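Local coordinates for solute Binding Protein, BlMnBP1 in complex with mannotriose (Bifidobacterium, PDB 6FUV) that binds beta-manno-oligosaccharides such as mannotriose and probably delivers them to the ABC transporter through which the bacterium takes them up, at residues G340-V344 with K345-S349; T105-M108 with D109-I112; K407-D410 with Q411-E415; D188-I191 with G192-T196. All coordinates share one frame; numbering follows the deposited sequence.

Contact 1 of 4, residues G340-V344 with K345-S349; sequences GIPIV and KNDDS
Pro-342, just before a tight turn, meets Asp-347 at the turn's end, the proline ring lying across the aspartate carboxylate with the two side chains at about a right angle. Pro-342 CG lies 3.5 Å from Asp-347 CG, and Pro-342 CB equally near Asp-347 OD2. The turn is a type I beta turn from Val-344 to Asp-347, closed by Asp-347 N donating to Val-344 O over 3.2 Å; the N-H points well at the oxygen (160°) but arrives from above the carbonyl plane. Val-344 opens the turn with CG1 set beside its own carbonyl carbon (chi1 172°), 3.2 Å from Lys-345 N, and its CB is 4.1 Å from Asp-347 CB.

With CG anti to the backbone N (chi1 -174°), Asp-347 turns its OD1 to the chain just ahead. OD1 accepts from Ser-349 N at 2.9 Å, which forms an Asx turn, and from Ser-349 OG at 2.8 Å, the hydroxyl on the syn side but tilted out of the carboxylate plane. This double grip probably fixes the carboxylate's rotation; Ser-349 O lies 3.2 Å from Pro-342 CD. An alanine in place of this aspartate is likely to leave Ser-349 N and OG without this acceptor and bare one side of the proline ring.

Between helix 334-337 and strand 361-364, this loop lays Pro-342 on Ser-335 and Val-344 on Thr-329 and Glu-330 of helix 315-330. Lys-113 bonds Pro-342 O, Val-344 O and Asp-347 O.

Contact 2 of 4, residues T105-M108 with D109-I112; sequences TEDM and DKEI
Met-108 and Ile-112 touch through the ends of their side chains, Met-108 CE lying 3.8 Å from Ile-112 CD1. The methionine bends at both chi2 and chi3 (-64° and -74°), which curls its methyl back to the isoleucine one turn further on. Ile-112 CG1 also rests 3.4 Å from Met-108 O.

That same carbonyl oxygen holds two backbone donors, each at 2.9 Å: Ile-112 N comes nearly along the C=O axis, whereas Glu-111 N approaches from above the carbonyl plane. One acceptor therefore serves both an i to i+4 and an i to i+3 bond. Asp-109 N donates to Thr-105 O at 2.9 Å, and Lys-110 N to Asp-107 O at 3.2 Å.

On the solvent side, Lys-110 runs extended beyond CG, its methylenes passing Glu-106 O, with CE at 3.7 Å. Its NZ stops 4.4 Å from Asp-107 OD1, beyond a salt bridge. A water donates to OD1; its link to NZ is unusually short and therefore doubtful.

Further out, Asp-109 and Glu-111 turn their charged ends to Lys-345 and Lys-326, and Thr-105 OG1 pairs with Thr-124 OG1. Tyr-8, from a loop, and Val-127 of strand 123-132 cover both Met-108 and Ile-112. Mixed i+3 and i+4 bonds thus follow helix 105-108 on the way to strand 119-120, in the connection between strands 103-104 and 119-120 of the larger mixed sheet of this solute-binding protein.

Contact 3 of 4, residues K407-D410 with Q411-E415; sequences KTID and QIMGE
Thr-408 and Gln-411 form a capping box at the start of helix 409-426. The threonine's chi1 of 66° places OG1 between its backbone N and carbonyl carbon, where it accepts from Gln-411 N at 3.0 Å in a nearly straight bond (167°). Gln-411 answers with its side chain: CG lies beside its own backbone N and the chain continues extended, carrying OE1 back to Thr-408 N at 3.2 Å. This second N-H is equally well aimed (175°), although it meets OE1 from above the amide plane. The two side chains cross at about a right angle, and Gln-411 CG packs 3.2 Å from Thr-408 OG1.

Lys-407 runs extended beyond CG alongside the first turns of the helix. Its CG passes 3.5 Å from Gln-411 NE2 and its CD 4.0 Å from Ile-412 CG1. At the far end, NZ forms a salt bridge with Glu-415 OE1 at 2.8 Å, which OE1 accepts on its syn lone pair; Glu-415, likewise extended, comes from the opposite direction. The ion pair thus spans two helical turns, from the residue before the N-cap inward.

On another side of the helix, Ile-409 CG1 approaches Met-413 CG to 4.2 Å. Regular i to i+4 backbone bonds run underneath, from Ile-412 N to Thr-408 O onward.

The apolar side faces helix 223-236: Ile-409 packs on Tyr-225 and Tyr-232, and Met-413 on Tyr-228. Ile-412 touches Tyr-232 of that helix as well as Ile-398 and Asp-401 of helix 393-404, so the C-terminal helix begins packed against both.

Contact 4 of 4, residues D188-I191 with G192-T196; sequences DQYI and GGNAT. With BMA (beta-D-mannopyranose), chain B.
Tyr-190 and Asn-194 cross obliquely, with the phenol ring and the amide plane 71° apart and Tyr-190 CD2 4.2 Å from Asn-194 ND2. The closer approach is of side-chain CB atoms to the carbonyl oxygen of Tyr-190: Asn-194 CB is 3.2 Å from Tyr-190 O, and Ala-195 CB lies 3.4 Å from the same oxygen. Asn-194 OD1 takes its bond from Thr-300 N, and Tyr-190 OH reaches Gly-135 O, so both polar ends are held outside the turn.

A water links the two halves, donating to Gln-189 O at 2.9 Å and accepting from Gly-192 N at 3.0 Å. Thr-196 OG1 donates to Gly-192 O at 3.0 Å, from above the carbonyl plane.

Gln-189 points elsewhere, to the sugar. Its chain is extended beyond CG (chi2 -178°), which carries NE2 to O2 of a beta-D-mannopyranose at 3.2 Å (N-H...O 155°), while OE1 is held by Ser-134 OG. A leucine in its place would probably leave the mannose O2 without this donor and Ser-134 OG without this partner.

The arrangement is a 3-10 turn passing into a short helix with Gly-192 at its N-cap position, placed so that one residue of the turn reaches the manno-oligosaccharide pocket of the solute-binding protein.

Overall arrangement
Each contact is local, made within one unbroken run of chain, so the four follow in series and none encloses or crosses another. From the N terminus, contact 2 comes first, at helix 105-108 and the residues after it; contact 4 follows at the start of helix 193-196, contact 1 in the loop before strand 361-364, and contact 3 at the start of the last helix. Contacts 1 and 2 meet directly: Lys-345 NZ bridges to Asp-109 OD1 at 3.0 Å, and Ile-343 packs on Ile-112. Contact 3 lies across the chain's centre from contacts 1 and 2, about 40 Å from contact 1 between centres. Helix 223-236 touches both contacts 3 and 4, whose nearest atoms are about 8 Å apart.

Contact 1 of 4, residues G340-V344 with K345-S349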
loop_
_atom_site.group_PDB
_atom_site.type_symbol
_atom_site.label_atom_id
_atom_site.label_comp_id
_atom_site.label_asym_id
_atom_site.label_seq_id
_atom_site.Cartn_x
_atom_site.Cartn_y
_atom_site.Cartn_z
ATOM N N GLY A 340 2.838 -10.642 2.415
ATOM C CA GLY A 340 3.915 -9.758 2.007
ATOM C C GLY A 340 4.984 -10.400 1.155
ATOM O O GLY A 340 5.153 -11.607 1.189
ATOM N N ILE A 341 5.729 -9.603 0.405
ATOM C CA ILE A 341 6.927 -10.071 -0.276
ATOM C C ILE A 341 8.058 -9.802 0.702
ATOM O O ILE A 341 8.169 -8.688 1.215
ATOM C CB ILE A 341 7.104 -9.395 -1.646
ATOM C CG1 ILE A 341 6.027 -9.955 -2.593
ATOM C CG2 ILE A 341 8.424 -9.735 -2.234
ATOM C CD1 ILE A 341 5.894 -9.247 -3.885
ATOM N N PRO A 342 8.935 -10.759 0.969
ATOM C CA PRO A 342 9.998 -10.515 1.954
ATOM C C PRO A 342 10.922 -9.404 1.499
ATOM O O PRO A 342 11.237 -9.280 0.315
ATOM C CB PRO A 342 10.735 -11.854 2.040
ATOM C CG PRO A 342 10.440 -12.528 0.695
ATOM C CD PRO A 342 9.045 -12.080 0.331
ATOM N N ILE A 343 11.348 -8.591 2.463
ATOM C CA ILE A 343 12.188 -7.445 2.152
ATOM C C ILE A 343 13.679 -7.742 2.179
ATOM O O ILE A 343 14.456 -7.029 1.537
ATOM C CB ILE A 343 11.862 -6.302 3.130
ATOM C CG1 ILE A 343 10.506 -5.691 2.789
ATOM C CG2 ILE A 343 12.863 -5.180 3.084
ATOM C CD1 ILE A 343 10.463 -5.090 1.314
ATOM N N VAL A 344 14.105 -8.793 2.864
ATOM C CA VAL A 344 15.486 -9.196 2.700
ATOM C C VAL A 344 15.767 -9.295 1.200
ATOM O O VAL A 344 15.050 -9.972 0.456
ATOM C CB VAL A 344 15.760 -10.528 3.418
ATOM C CG1 VAL A 344 17.154 -10.999 3.058
ATOM C CG2 VAL A 344 15.627 -10.433 4.908
ATOM N N LYS A 345 16.885 -8.703 0.780
ATOM C CA LYS A 345 17.068 -8.330 -0.622
ATOM C C LYS A 345 16.966 -9.527 -1.550
ATOM O O LYS A 345 16.275 -9.465 -2.568
ATOM C CB LYS A 345 18.419 -7.636 -0.823
ATOM C CG LYS A 345 18.807 -7.374 -2.316
ATOM C CD LYS A 345 17.781 -6.484 -2.968
ATOM C CE LYS A 345 18.121 -6.162 -4.386
ATOM N NZ LYS A 345 19.149 -5.102 -4.505
ATOM N N ASN A 346 17.695 -10.602 -1.259
ATOM C CA ASN A 346 17.747 -11.738 -2.176
ATOM C C ASN A 346 16.975 -12.940 -1.653
ATOM O O ASN A 346 17.271 -14.075 -2.002
ATOM C CB ASN A 346 19.185 -12.166 -2.478
ATOM C CG ASN A 346 20.026 -11.068 -3.089
ATOM O OD1 ASN A 346 21.021 -10.693 -2.526
ATOM N ND2 ASN A 346 19.654 -10.595 -4.267
ATOM N N ASP A 347 15.976 -12.698 -0.836
ATOM C CA ASP A 347 14.954 -13.682 -0.525
ATOM C C ASP A 347 13.971 -13.679 -1.695
ATOM O O ASP A 347 13.306 -12.673 -1.977
ATOM C CB ASP A 347 14.260 -13.334 0.790
ATOM C CG ASP A 347 13.281 -14.423 1.244
ATOM O OD1 ASP A 347 12.824 -15.171 0.373
ATOM O OD2 ASP A 347 13.016 -14.529 2.458
ATOM N N ASP A 348 13.918 -14.791 -2.420
ATOM C CA ASP A 348 13.071 -14.935 -3.597
ATOM C C ASP A 348 11.736 -15.585 -3.292
ATOM O O ASP A 348 10.907 -15.677 -4.168
ATOM C CB ASP A 348 13.823 -15.750 -4.645
ATOM C CG ASP A 348 15.085 -15.031 -5.159
ATOM O OD1 ASP A 348 15.013 -13.828 -5.426
ATOM O OD2 ASP A 348 16.146 -15.672 -5.313
ATOM N N SER A 349 11.484 -15.972 -2.055
ATOM C CA SER A 349 10.227 -16.598 -1.688
ATOM C C SER A 349 9.052 -15.615 -1.814
ATOM O O SER A 349 9.204 -14.381 -1.870
ATOM C CB SER A 349 10.287 -17.155 -0.264
ATOM O OG SER A 349 10.283 -16.181 0.735
#

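Contact 2 of 4, residues T105-M108 with D109-I112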
loop_
_atom_site.group_PDB
_atom_site.type_symbol
_atom_site.label_atom_id
_atom_site.label_comp_id
_atom_site.label_asym_id
_atom_site.label_seq_id
_atom_site.Cartn_x
_atom_site.Cartn_y
_atom_site.Cartn_z
ATOM N N THR A 105 22.220 4.508 0.879
ATOM C CA THR A 105 21.302 3.709 0.083
ATOM C C THR A 105 22.044 2.618 -0.702
ATOM O O THR A 105 21.535 1.510 -0.863
ATOM C CB THR A 105 20.526 4.603 -0.862
ATOM O OG1 THR A 105 19.809 5.594 -0.114
ATOM C CG2 THR A 105 19.567 3.798 -1.722
ATOM N N GLU A 106 23.269 2.892 -1.150
ATOM C CA GLU A 106 24.011 1.863 -1.850
ATOM C C GLU A 106 24.391 0.728 -0.911
ATOM O O GLU A 106 24.466 -0.419 -1.352
ATOM C CB GLU A 106 25.241 2.444 -2.520
ATOM C CG GLU A 106 26.095 3.366 -1.737
ATOM C CD GLU A 106 27.357 3.812 -2.516
ATOM O OE1 GLU A 106 27.856 3.006 -3.357
ATOM O OE2 GLU A 106 27.828 4.971 -2.301
ATOM N N ASP A 107 24.591 0.992 0.386
ATOM C CA ASP A 107 24.821 -0.149 1.278
ATOM C C ASP A 107 23.514 -0.883 1.607
ATOM O O ASP A 107 23.475 -2.128 1.660
ATOM C CB ASP A 107 25.528 0.303 2.563
ATOM C CG ASP A 107 26.912 0.889 2.301
ATOM O OD1 ASP A 107 27.604 0.458 1.366
ATOM O OD2 ASP A 107 27.285 1.820 3.002
ATOM N N MET A 108 22.435 -0.125 1.837
ATOM C CA MET A 108 21.178 -0.753 2.213
ATOM C C MET A 108 20.613 -1.586 1.057
ATOM O O MET A 108 19.865 -2.544 1.277
ATOM C CB MET A 108 20.166 0.304 2.669
ATOM C CG MET A 108 20.419 0.899 4.045
ATOM S SD MET A 108 20.273 -0.376 5.303
ATOM C CE MET A 108 18.538 -0.597 5.362
ATOM N N ASP A 109 20.967 -1.237 -0.180
ATOM C CA ASP A 109 20.483 -1.946 -1.365
ATOM C C ASP A 109 21.030 -3.365 -1.475
ATOM O O ASP A 109 20.412 -4.209 -2.131
ATOM C CB ASP A 109 20.830 -1.110 -2.590
ATOM C CG ASP A 109 20.440 -1.779 -3.899
ATOM O OD1 ASP A 109 19.256 -2.144 -4.100
ATOM O OD2 ASP A 109 21.333 -1.926 -4.745
ATOM N N LYS A 110 22.121 -3.665 -0.790
ATOM C CA LYS A 110 22.615 -5.029 -0.663
ATOM C C LYS A 110 21.907 -5.823 0.430
ATOM O O LYS A 110 22.049 -7.051 0.495
ATOM C CB LYS A 110 24.101 -4.983 -0.356
ATOM C CG LYS A 110 24.921 -4.235 -1.373
ATOM C CD LYS A 110 26.191 -3.760 -0.738
ATOM C CE LYS A 110 27.085 -3.035 -1.706
ATOM N NZ LYS A 110 28.503 -3.038 -1.063
ATOM N N GLU A 111 21.144 -5.150 1.283
ATOM C CA GLU A 111 20.486 -5.749 2.431
ATOM C C GLU A 111 18.997 -5.911 2.250
ATOM O O GLU A 111 18.470 -6.927 2.639
ATOM C CB GLU A 111 20.727 -4.907 3.686
ATOM C CG GLU A 111 22.167 -4.853 4.165
ATOM C CD GLU A 111 22.376 -5.710 5.405
ATOM O OE1 GLU A 111 22.344 -5.183 6.528
ATOM O OE2 GLU A 111 22.522 -6.929 5.259
ATOM N N ILE A 112 18.302 -4.925 1.687
ATOM C CA ILE A 112 16.852 -4.980 1.561
ATOM C C ILE A 112 16.418 -4.658 0.140
ATOM O O ILE A 112 17.111 -3.977 -0.603
ATOM C CB ILE A 112 16.152 -4.014 2.575
ATOM C CG1 ILE A 112 16.635 -2.564 2.370
ATOM C CG2 ILE A 112 16.435 -4.465 3.949
ATOM C CD1 ILE A 112 15.719 -1.517 3.004
HETATM O O HOH W 1 28.368 -2.265 1.290
#

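Contact 3 of 4, residues K407-D410 with Q411-E415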
loop_
_atom_site.group_PDB
_atom_site.type_symbol
_atom_site.label_atom_id
_atom_site.label_comp_id
_atom_site.label_asym_id
_atom_site.label_seq_id
_atom_site.Cartn_x
_atom_site.Cartn_y
_atom_site.Cartn_z
ATOM N N LYS A 407 -21.477 14.008 -13.416
ATOM C CA LYS A 407 -20.294 14.161 -14.247
ATOM C C LYS A 407 -19.950 12.814 -14.861
ATOM O O LYS A 407 -20.107 11.782 -14.205
ATOM C CB LYS A 407 -19.090 14.654 -13.432
ATOM C CG LYS A 407 -19.015 16.079 -13.129
ATOM C CD LYS A 407 -17.739 16.363 -12.324
ATOM C CE LYS A 407 -17.664 17.808 -11.858
ATOM N NZ LYS A 407 -16.549 17.981 -10.857
ATOM N N THR A 408 -19.444 12.840 -16.096
ATOM C CA THR A 408 -18.840 11.686 -16.732
ATOM C C THR A 408 -17.429 11.446 -16.179
ATOM O O THR A 408 -16.791 12.339 -15.627
ATOM C CB THR A 408 -18.758 11.911 -18.233
ATOM O OG1 THR A 408 -17.849 12.988 -18.494
ATOM C CG2 THR A 408 -20.151 12.217 -18.820
ATOM N N ILE A 409 -16.923 10.223 -16.361
ATOM C CA ILE A 409 -15.533 9.961 -15.978
ATOM C C ILE A 409 -14.566 10.838 -16.760
ATOM O O ILE A 409 -13.535 11.272 -16.231
ATOM C CB ILE A 409 -15.170 8.480 -16.162
ATOM C CG1 ILE A 409 -13.808 8.216 -15.521
ATOM C CG2 ILE A 409 -15.151 8.078 -17.627
ATOM C CD1 ILE A 409 -13.761 8.388 -14.094
ATOM N N ASP A 410 -14.890 11.143 -18.016
ATOM C CA ASP A 410 -14.033 12.020 -18.803
ATOM C C ASP A 410 -13.986 13.443 -18.235
ATOM O O ASP A 410 -12.921 14.055 -18.162
ATOM C CB ASP A 410 -14.529 12.024 -20.244
ATOM C CG ASP A 410 -14.846 10.615 -20.761
ATOM O OD1 ASP A 410 -13.936 9.787 -20.940
ATOM O OD2 ASP A 410 -16.050 10.335 -20.947
ATOM N N GLN A 411 -15.123 14.002 -17.850
ATOM C CA GLN A 411 -15.094 15.311 -17.203
ATOM C C GLN A 411 -14.180 15.307 -15.980
ATOM O O GLN A 411 -13.430 16.271 -15.756
ATOM C CB GLN A 411 -16.503 15.719 -16.771
ATOM C CG GLN A 411 -17.453 16.098 -17.874
ATOM C CD GLN A 411 -18.879 16.250 -17.379
ATOM O OE1 GLN A 411 -19.747 15.489 -17.800
ATOM N NE2 GLN A 411 -19.127 17.224 -16.468
ATOM N N ILE A 412 -14.266 14.253 -15.162
ATOM C CA ILE A 412 -13.463 14.177 -13.956
ATOM C C ILE A 412 -11.987 14.089 -14.313
ATOM O O ILE A 412 -11.151 14.761 -13.698
ATOM C CB ILE A 412 -13.914 12.988 -13.092
ATOM C CG1 ILE A 412 -15.384 13.116 -12.707
ATOM C CG2 ILE A 412 -13.119 12.947 -11.825
ATOM C CD1 ILE A 412 -16.016 11.901 -12.013
ATOM N N MET A 413 -11.633 13.259 -15.317
ATOM C CA MET A 413 -10.220 13.081 -15.614
ATOM C C MET A 413 -9.699 14.338 -16.291
ATOM O O MET A 413 -8.552 14.726 -16.093
ATOM C CB MET A 413 -9.980 11.832 -16.463
ATOM C CG MET A 413 -10.348 10.500 -15.811
ATOM S SD MET A 413 -9.311 10.038 -14.420
ATOM C CE MET A 413 -10.162 10.658 -12.957
ATOM N N GLY A 414 -10.540 15.021 -17.061
ATOM C CA GLY A 414 -10.108 16.278 -17.637
ATOM C C GLY A 414 -9.840 17.307 -16.560
ATOM O O GLY A 414 -8.874 18.073 -16.635
ATOM N N GLU A 415 -10.662 17.308 -15.520
ATOM C CA GLU A 415 -10.442 18.248 -14.435
ATOM C C GLU A 415 -9.148 17.937 -13.700
ATOM O O GLU A 415 -8.392 18.864 -13.367
ATOM C CB GLU A 415 -11.637 18.229 -13.504
ATOM C CG GLU A 415 -12.844 18.977 -14.084
ATOM C CD GLU A 415 -14.121 18.733 -13.350
ATOM O OE1 GLU A 415 -14.084 18.201 -12.239
ATOM O OE2 GLU A 415 -15.190 19.075 -13.908
#

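Contact 4 of 4, residues D188-I191 with G192-T196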
loop_
_atom_site.group_PDB
_atom_site.type_symbol
_atom_site.label_atom_id
_atom_site.label_comp_id
_atom_site.label_asym_id
_atom_site.label_seq_id
_atom_site.Cartn_x
_atom_site.Cartn_y
_atom_site.Cartn_z
ATOM N N ASP A 188 -5.153 4.898 -6.289
ATOM C CA ASP A 188 -3.989 5.496 -6.911
ATOM C C ASP A 188 -2.906 4.459 -7.173
ATOM O O ASP A 188 -2.023 4.685 -8.014
ATOM C CB ASP A 188 -3.459 6.620 -6.003
ATOM C CG ASP A 188 -4.308 7.900 -6.046
ATOM O OD1 ASP A 188 -5.162 7.984 -6.935
ATOM O OD2 ASP A 188 -4.131 8.788 -5.145
ATOM N N GLN A 189 -2.973 3.322 -6.484
ATOM C CA GLN A 189 -1.882 2.359 -6.489
ATOM C C GLN A 189 -1.805 1.592 -7.794
ATOM O O GLN A 189 -0.794 0.955 -8.062
ATOM C CB GLN A 189 -2.058 1.392 -5.291
ATOM C CG GLN A 189 -2.049 2.047 -3.983
ATOM C CD GLN A 189 -2.177 1.133 -2.821
ATOM O OE1 GLN A 189 -2.221 -0.076 -2.946
ATOM N NE2 GLN A 189 -2.180 1.718 -1.652
ATOM N N TYR A 190 -2.823 1.675 -8.613
ATOM C CA TYR A 190 -2.960 0.867 -9.799
ATOM C C TYR A 190 -2.571 1.618 -11.070
ATOM O O TYR A 190 -2.429 0.991 -12.139
ATOM C CB TYR A 190 -4.406 0.378 -9.907
ATOM C CG TYR A 190 -4.868 -0.457 -8.769
ATOM C CD1 TYR A 190 -5.400 0.130 -7.665
ATOM C CD2 TYR A 190 -4.762 -1.836 -8.781
ATOM C CE1 TYR A 190 -5.839 -0.616 -6.583
ATOM C CE2 TYR A 190 -5.169 -2.600 -7.715
ATOM C CZ TYR A 190 -5.738 -1.985 -6.612
ATOM O OH TYR A 190 -6.150 -2.719 -5.553
ATOM N N ILE A 191 -2.279 2.925 -10.976
ATOM C CA ILE A 191 -2.258 3.728 -12.209
ATOM C C ILE A 191 -0.920 3.743 -12.936
ATOM O O ILE A 191 -0.829 4.308 -14.022
ATOM C CB ILE A 191 -2.698 5.183 -11.927
ATOM C CG1 ILE A 191 -1.701 5.891 -11.012
ATOM C CG2 ILE A 191 -4.071 5.155 -11.322
ATOM C CD1 ILE A 191 -1.833 7.389 -10.998
ATOM N N GLY A 192 0.130 3.231 -12.340
ATOM C CA GLY A 192 1.435 3.224 -12.958
ATOM C C GLY A 192 1.740 1.901 -13.662
ATOM O O GLY A 192 1.196 1.588 -14.723
ATOM N N GLY A 193 2.593 1.103 -13.052
ATOM C CA GLY A 193 2.957 -0.160 -13.642
ATOM C C GLY A 193 1.776 -1.039 -13.977
ATOM O O GLY A 193 1.756 -1.650 -15.035
ATOM N N ASN A 194 0.825 -1.166 -13.057
ATOM C CA ASN A 194 -0.320 -2.030 -13.324
ATOM C C ASN A 194 -1.018 -1.621 -14.621
ATOM O O ASN A 194 -1.385 -2.477 -15.442
ATOM C CB ASN A 194 -1.304 -1.967 -12.165
ATOM C CG ASN A 194 -0.817 -2.655 -10.928
ATOM O OD1 ASN A 194 0.086 -2.200 -10.244
ATOM N ND2 ASN A 194 -1.491 -3.727 -10.575
ATOM N N ALA A 195 -1.227 -0.320 -14.815
ATOM C CA ALA A 195 -2.063 0.198 -15.877
ATOM C C ALA A 195 -1.301 0.403 -17.169
ATOM O O ALA A 195 -1.927 0.540 -18.225
ATOM C CB ALA A 195 -2.666 1.531 -15.463
ATOM N N THR A 196 0.029 0.418 -17.126
ATOM C CA THR A 196 0.800 0.751 -18.317
ATOM C C THR A 196 1.883 -0.251 -18.621
ATOM O O THR A 196 2.422 -0.199 -19.711
ATOM C CB THR A 196 1.506 2.127 -18.213
ATOM O OG1 THR A 196 2.625 2.002 -17.310
ATOM C CG2 THR A 196 0.597 3.214 -17.750
HETATM C C1 BMA B . -1.085 0.290 2.844
HETATM C C2 BMA B . -0.535 -0.495 1.667
HETATM C C3 BMA B . 0.772 0.124 1.138
HETATM C C4 BMA B . 0.548 1.660 0.955
HETATM C C5 BMA B . 0.024 2.263 2.236
HETATM C C6 BMA B . -0.179 3.768 2.140
HETATM O O2 BMA B . -1.524 -0.450 0.616
HETATM O O3 BMA B . 1.274 -0.470 -0.083
HETATM O O4 BMA B . 1.730 2.295 0.624
HETATM O O5 BMA B . -1.222 1.657 2.527
HETATM O O6 BMA B . -1.239 4.027 1.251
HETATM O O HOH W 2 1.014 1.234 -10.301
#